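TerD domain-containing protein (Streptomyces avermitilis, PDB 2QNG) is of unknown function but belongs to the TerD family and binds two calcium ions. Local coordinates at residues V37-S42 with G95-M100; T49-V54 with V118-R123. All blocks are in the same frame, centred on the assembly; numbering follows the deposited sequence. Where two conformers were deposited one is given.

Contact 1 of 2, residues V37-S42 with G95-M100. With CA (calcium ion), chain B; CA (calcium ion), chain C.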
loop_
_atom_site.group_PDB
_atom_site.type_symbol
_atom_site.label_atom_id
_atom_site.label_comp_id
_atom_site.label_asym_id
_atom_site.label_seq_id
_atom_site.Cartn_x
_atom_site.Cartn_y
_atom_site.Cartn_z
ATOM N N VAL A 37 -3.534 -0.171 -7.867
ATOM C CA VAL A 37 -4.687 -0.886 -7.308
ATOM C C VAL A 37 -5.903 -0.531 -8.148
ATOM O O VAL A 37 -6.053 0.617 -8.576
ATOM C CB VAL A 37 -4.869 -0.515 -5.817
ATOM C CG1 VAL A 37 -6.105 -1.188 -5.207
ATOM C CG2 VAL A 37 -3.626 -0.933 -5.056
ATOM N N LYS A 38 -6.754 -1.531 -8.381
ATOM C CA LYS A 38 -7.986 -1.345 -9.144
ATOM C C LYS A 38 -9.143 -2.033 -8.444
ATOM O O LYS A 38 -8.946 -2.990 -7.681
ATOM C CB LYS A 38 -7.851 -1.902 -10.572
ATOM C CG LYS A 38 -7.986 -3.430 -10.659
ATOM C CD LYS A 38 -7.328 -4.011 -11.908
ATOM C CE LYS A 38 -8.171 -3.852 -13.146
ATOM N NZ LYS A 38 -7.318 -3.812 -14.386
ATOM N N TRP A 39 -10.345 -1.538 -8.704
ATOM C CA TRP A 39 -11.574 -2.176 -8.263
ATOM C C TRP A 39 -12.717 -1.617 -9.087
ATOM O O TRP A 39 -12.557 -0.637 -9.834
ATOM C CB TRP A 39 -11.821 -1.999 -6.751
ATOM C CG TRP A 39 -12.068 -0.605 -6.301
ATOM C CD1 TRP A 39 -13.287 -0.052 -6.002
ATOM C CD2 TRP A 39 -11.093 0.443 -6.096
ATOM N NE1 TRP A 39 -13.132 1.261 -5.592
ATOM C CE2 TRP A 39 -11.792 1.581 -5.630
ATOM C CE3 TRP A 39 -9.701 0.509 -6.189
ATOM C CZ2 TRP A 39 -11.150 2.780 -5.315
ATOM C CZ3 TRP A 39 -9.057 1.707 -5.875
ATOM C CH2 TRP A 39 -9.781 2.831 -5.450
ATOM N N ASP A 40 -13.873 -2.259 -8.965
ATOM C CA ASP A 40 -15.089 -1.811 -9.631
ATOM C C ASP A 40 -16.002 -1.144 -8.601
ATOM O O ASP A 40 -15.957 -1.474 -7.412
ATOM C CB ASP A 40 -15.800 -3.002 -10.269
ATOM C CG ASP A 40 -15.038 -3.591 -11.457
ATOM O OD1 ASP A 40 -14.150 -2.901 -12.029
ATOM O OD2 ASP A 40 -15.331 -4.753 -11.834
ATOM N N PRO A 41 -16.814 -0.172 -9.035
ATOM C CA PRO A 41 -17.640 0.559 -8.070
ATOM C C PRO A 41 -18.739 -0.277 -7.423
ATOM O O PRO A 41 -19.160 -1.297 -7.982
ATOM C CB PRO A 41 -18.280 1.684 -8.905
ATOM C CG PRO A 41 -17.951 1.430 -10.282
ATOM C CD PRO A 41 -16.931 0.353 -10.402
ATOM N N SER A 42 -19.195 0.202 -6.269
ATOM C CA SER A 42 -20.406 -0.321 -5.658
ATOM C C SER A 42 -21.582 -0.104 -6.589
ATOM O O SER A 42 -21.579 0.844 -7.363
ATOM C CB SER A 42 -20.754 0.483 -4.409
ATOM O OG SER A 42 -19.766 0.345 -3.424
ATOM N N GLY A 95 -9.171 0.205 -15.789
ATOM C CA GLY A 95 -7.730 0.222 -15.570
ATOM C C GLY A 95 -7.385 0.550 -14.129
ATOM O O GLY A 95 -8.209 0.351 -13.226
ATOM N N TRP A 96 -6.170 1.041 -13.907
ATOM C CA TRP A 96 -5.711 1.247 -12.529
ATOM C C TRP A 96 -6.347 2.498 -11.933
ATOM O O TRP A 96 -6.319 3.562 -12.543
ATOM C CB TRP A 96 -4.182 1.303 -12.511
ATOM C CG TRP A 96 -3.609 0.001 -12.996
ATOM C CD1 TRP A 96 -3.037 -0.241 -14.213
ATOM C CD2 TRP A 96 -3.674 -1.272 -12.324
ATOM N NE1 TRP A 96 -2.707 -1.567 -14.312
ATOM C CE2 TRP A 96 -3.100 -2.232 -13.182
ATOM C CE3 TRP A 96 -4.142 -1.683 -11.079
ATOM C CZ2 TRP A 96 -2.970 -3.584 -12.816
ATOM C CZ3 TRP A 96 -4.036 -3.022 -10.721
ATOM C CH2 TRP A 96 -3.455 -3.955 -11.590
ATOM N N ASP A 97 -6.966 2.349 -10.761
ATOM C CA ASP A 97 -7.679 3.458 -10.131
ATOM C C ASP A 97 -6.801 4.299 -9.217
ATOM O O ASP A 97 -7.019 5.505 -9.089
ATOM C CB ASP A 97 -8.876 2.939 -9.327
ATOM C CG ASP A 97 -9.886 2.243 -10.201
ATOM O OD1 ASP A 97 -10.501 2.907 -11.076
ATOM O OD2 ASP A 97 -10.094 1.035 -10.031
ATOM N N GLU A 98 -5.801 3.679 -8.597
ATOM C CA GLU A 98 -4.934 4.417 -7.688
ATOM C C GLU A 98 -3.534 3.847 -7.827
ATOM O O GLU A 98 -3.349 2.633 -7.893
ATOM C CB GLU A 98 -5.502 4.305 -6.267
ATOM C CG GLU A 98 -4.820 5.148 -5.193
ATOM C CD GLU A 98 -5.751 5.470 -4.014
ATOM O OE1 GLU A 98 -6.967 5.729 -4.211
ATOM O OE2 GLU A 98 -5.255 5.499 -2.875
ATOM N N VAL A 99 -2.553 4.744 -7.931
ATOM C CA VAL A 99 -1.183 4.368 -8.246
ATOM C C VAL A 99 -0.260 5.161 -7.345
ATOM O O VAL A 99 -0.441 6.363 -7.190
ATOM C CB VAL A 99 -0.834 4.658 -9.734
ATOM C CG1 VAL A 99 0.584 4.207 -10.052
ATOM C CG2 VAL A 99 -1.852 3.991 -10.689
HETATM N N MSE A 100 0.720 4.469 -6.764
HETATM C CA MSE A 100 1.747 5.137 -5.953
HETATM C C MSE A 100 3.129 4.757 -6.430
HETATM O O MSE A 100 3.368 3.629 -6.828
HETATM C CB MSE A 100 1.606 4.766 -4.480
HETATM C CG MSE A 100 2.680 5.383 -3.595
HETATM SE SE MSE A 100 2.459 4.920 -1.708
HETATM C CE MSE A 100 0.843 5.969 -1.259
HETATM CA CA CA B . -12.000 0.897 -11.538
HETATM CA CA CA C . -9.069 5.970 -2.673
HETATM O O HOH W 1 -13.759 -0.285 -12.637
HETATM O O HOH W 2 -10.644 -0.684 -12.628
HETATM O O HOH W 3 -8.770 8.278 -2.468
#
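Lys38 lies over one face of the Trp96 indole, and Asp97 CB over one face of Trp39. In one of the two deposited conformers of the lysine, its CD sits 4.0 Å from the centroid of the six-membered ring of Trp96 as a CH-pi contact, and its NZ stands 4.6 Å from the same centroid, only 10° off the ring normal, a cation-pi geometry. The bend at chi3 (-79°) brings the ammonium back over the ring, and Val37 C lies at the edge of that indole, in its plane. On Trp39, Asp97 CB is 4.1 Å from the six-membered centroid, while Glu98 OE1 approaches the edge near the plane. Trp39 NE1 is hydrogen-bonded to Thr49 O. Replacing the indole of Trp39 by the methyl of an alanine is likely to open a gap over Asp97 CB and leave Thr49 O without its NE1 donor. The backbones form a classic beta bulge where strand 98-102 joins strand 33-40: Asp97 and Glu98 both face Val37, whose O accepts from both their amides, and Val37 N returns a 2.8 Å bond to Glu98 O. Beside the bulge lies a calcium ion, chelated by Asp97 through OD1 and OD2 and bound by Trp39 O, two waters, Gly91 and Gly93. Asp97 OD2 also accepts from Trp39 N (2.9 Å, 165° at the hydrogen), which helps fix the carboxylate's rotation. Glu98, in one of its two conformers, reaches the second calcium with OE1, at 2.6 Å, and its OE2 is hydrogen-bonded to Ile53 N.

Contact 2 of 2, residues T49-V54 with V118-R123. With CA (calcium ion), chain C.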
loop_
_atom_site.group_PDB
_atom_site.type_symbol
_atom_site.label_atom_id
_atom_site.label_comp_id
_atom_site.label_asym_id
_atom_site.label_seq_id
_atom_site.Cartn_x
_atom_site.Cartn_y
_atom_site.Cartn_z
ATOM N N THR A 49 -17.367 2.345 -2.769
ATOM C CA THR A 49 -16.214 1.547 -2.386
ATOM C C THR A 49 -14.967 2.405 -2.634
ATOM O O THR A 49 -14.732 2.839 -3.786
ATOM C CB THR A 49 -16.104 0.284 -3.242
ATOM O OG1 THR A 49 -17.257 -0.533 -3.045
ATOM C CG2 THR A 49 -14.879 -0.503 -2.877
ATOM N N ASP A 50 -14.158 2.633 -1.590
ATOM C CA ASP A 50 -12.991 3.509 -1.696
ATOM C C ASP A 50 -11.821 2.778 -1.063
ATOM O O ASP A 50 -11.815 2.551 0.142
ATOM C CB ASP A 50 -13.297 4.816 -0.938
ATOM C CG ASP A 50 -12.159 5.829 -1.013
ATOM O OD1 ASP A 50 -11.146 5.577 -1.738
ATOM O OD2 ASP A 50 -12.277 6.876 -0.328
ATOM N N LEU A 51 -10.867 2.371 -1.892
ATOM C CA LEU A 51 -9.611 1.805 -1.436
ATOM C C LEU A 51 -8.558 2.893 -1.490
ATOM O O LEU A 51 -8.584 3.720 -2.418
ATOM C CB LEU A 51 -9.171 0.609 -2.315
ATOM C CG LEU A 51 -9.859 -0.752 -2.042
ATOM C CD1 LEU A 51 -11.404 -0.714 -2.082
ATOM C CD2 LEU A 51 -9.322 -1.811 -2.995
ATOM N N ASP A 52 -7.647 2.888 -0.516
ATOM C CA ASP A 52 -6.535 3.831 -0.528
ATOM C C ASP A 52 -5.226 3.081 -0.385
ATOM O O ASP A 52 -5.100 2.199 0.465
ATOM C CB ASP A 52 -6.628 4.804 0.647
ATOM C CG ASP A 52 -7.754 5.822 0.493
ATOM O OD1 ASP A 52 -8.207 6.107 -0.616
ATOM O OD2 ASP A 52 -8.172 6.394 1.514
ATOM N N ILE A 53 -4.228 3.470 -1.189
ATOM C CA ILE A 53 -2.866 2.962 -1.017
ATOM C C ILE A 53 -2.187 3.803 0.070
ATOM O O ILE A 53 -2.328 5.038 0.105
ATOM C CB ILE A 53 -2.063 3.073 -2.320
ATOM C CG1 ILE A 53 -2.754 2.297 -3.444
ATOM C CG2 ILE A 53 -0.655 2.563 -2.090
ATOM C CD1 ILE A 53 -2.091 2.490 -4.807
ATOM N N VAL A 54 -1.463 3.107 0.944
ATOM C CA VAL A 54 -0.690 3.806 1.972
ATOM C C VAL A 54 0.687 3.174 2.074
ATOM O O VAL A 54 0.856 1.962 1.910
ATOM C CB VAL A 54 -1.421 3.851 3.356
ATOM C CG1 VAL A 54 -1.758 2.480 3.798
ATOM C CG2 VAL A 54 -0.564 4.560 4.410
ATOM N N VAL A 118 -3.007 -1.457 1.552
ATOM C CA VAL A 118 -4.232 -1.001 0.941
ATOM C C VAL A 118 -5.292 -1.056 2.031
ATOM O O VAL A 118 -5.479 -2.108 2.661
ATOM C CB VAL A 118 -4.645 -1.892 -0.252
ATOM C CG1 VAL A 118 -5.995 -1.475 -0.831
ATOM C CG2 VAL A 118 -3.558 -1.877 -1.334
ATOM N N VAL A 119 -5.971 0.075 2.255
ATOM C CA VAL A 119 -7.090 0.112 3.188
ATOM C C VAL A 119 -8.398 0.282 2.447
ATOM O O VAL A 119 -8.438 0.969 1.421
ATOM C CB VAL A 119 -6.932 1.259 4.217
ATOM C CG1 VAL A 119 -5.659 1.094 4.996
ATOM C CG2 VAL A 119 -6.961 2.653 3.551
ATOM N N ILE A 120 -9.463 -0.301 2.992
ATOM C CA ILE A 120 -10.793 -0.042 2.506
ATOM C C ILE A 120 -11.414 0.948 3.471
ATOM O O ILE A 120 -11.440 0.713 4.685
ATOM C CB ILE A 120 -11.643 -1.305 2.498
ATOM C CG1 ILE A 120 -10.991 -2.405 1.653
ATOM C CG2 ILE A 120 -13.075 -0.973 2.011
ATOM C CD1 ILE A 120 -11.574 -3.768 1.897
ATOM N N GLN A 121 -11.880 2.082 2.954
ATOM C CA GLN A 121 -12.549 3.053 3.831
ATOM C C GLN A 121 -13.807 2.427 4.432
ATOM O O GLN A 121 -14.549 1.724 3.742
ATOM C CB GLN A 121 -12.927 4.318 3.062
ATOM C CG GLN A 121 -11.696 5.165 2.697
ATOM C CD GLN A 121 -11.053 5.849 3.910
ATOM O OE1 GLN A 121 -11.710 6.077 4.931
ATOM N NE2 GLN A 121 -9.769 6.141 3.810
ATOM N N GLN A 122 -14.041 2.710 5.723
ATOM C CA GLN A 122 -15.099 2.050 6.507
ATOM C C GLN A 122 -16.190 2.996 6.979
ATOM O O GLN A 122 -17.211 2.542 7.479
ATOM C CB GLN A 122 -14.493 1.373 7.756
ATOM C CG GLN A 122 -13.471 0.281 7.461
ATOM C CD GLN A 122 -14.073 -0.847 6.670
ATOM O OE1 GLN A 122 -15.085 -1.429 7.072
ATOM N NE2 GLN A 122 -13.438 -1.188 5.550
ATOM N N ARG A 123 -15.973 4.299 6.855
ATOM C CA ARG A 123 -16.889 5.276 7.453
ATOM C C ARG A 123 -18.344 5.076 7.007
ATOM O O ARG A 123 -19.264 5.178 7.831
ATOM C CB ARG A 123 -16.407 6.699 7.141
ATOM C CG ARG A 123 -17.170 7.840 7.800
ATOM C CD ARG A 123 -17.002 9.138 6.985
ATOM N NE ARG A 123 -17.449 8.948 5.603
ATOM C CZ ARG A 123 -17.005 9.619 4.541
ATOM N NH1 ARG A 123 -16.079 10.571 4.667
ATOM N NH2 ARG A 123 -17.496 9.335 3.340
HETATM CA CA CA C . -9.069 5.970 -2.673
HETATM O O HOH W 4 -15.192 1.812 0.965
HETATM O O HOH W 3 -8.770 8.278 -2.468
#
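Asp50, Leu51 and Asp52 supply three ligands to one calcium ion, while Gln121, across the contact, binds the second oxygen of Asp52 and packs alongside Asp50. Asp50 OD1 and Leu51 O each lie 2.3 Å from the metal, and Asp52 OD1 lies at 2.2 Å; water 3, Ser88 and Glu98 complete the site. Asp52 OD2 accepts from Gln121 NE2 at 2.8 Å, so each oxygen of this carboxylate has a partner, OD1 the calcium ion and OD2 the amide. The donor meets OD2 on the anti side, 33° out of the carboxylate plane, while OD2 itself lies in the plane of the Gln121 amide. With its CG anti to the carbonyl carbon, Gln121 sets that atom 3.5 Å from Asp50 OD2, and a bend at chi2 (-71°) then turns the amide toward Asp52.

Backbone bonds set this register. Gln121 N donates to Asp50 O at 2.9 Å, nearly straight at 173°, and Asp52 and Val119 form an antiparallel hydrogen-bonded pair, each amide donating to the other's carbonyl. Leu51 with Ile120 and Ile53 with Val118 are the flanking non-hydrogen-bonded pairs. On their face of the sheet, Leu51 spreads its two methyls: CD2 packs on Val118 CG1 (4.0 Å), and CD1 lies beside Ile120 CG1 (4.1 Å). On the face of Asp52 and Val119, Val119 CG2 touches Asp52 CB at 3.6 Å.

Strand 111-120 lies between strands 51-59 and 159-167 of an antiparallel sheet. Leu51, Ile53 and Val118 turn to strand 33-40 of the second sheet, whereas Val54 and Val119 meet Phe189 of helix 186-192.

Contacts 1 and 2, with centres 11 Å apart, belong to two antiparallel sheets packed face to face, and one calcium ion links them. Contact 1 gives it Glu98 OE1, contact 2 gives it Asp50, Leu51 and Asp52, and water 3 is common to both. Glu98 OE2 makes a probable hydrogen bond of 2.8 Å to Ile53 N, so one carboxylate spans from the first sheet to the metal and to the backbone of the second. Farther along, Ser42 OG and Thr49 OG1 form another probable hydrogen bond, 2.7 Å long. The other calcium is held within contact 1 itself, about 9 Å from the side chain of Leu51 in contact 2, with the Trp39 indole packed on that leucine.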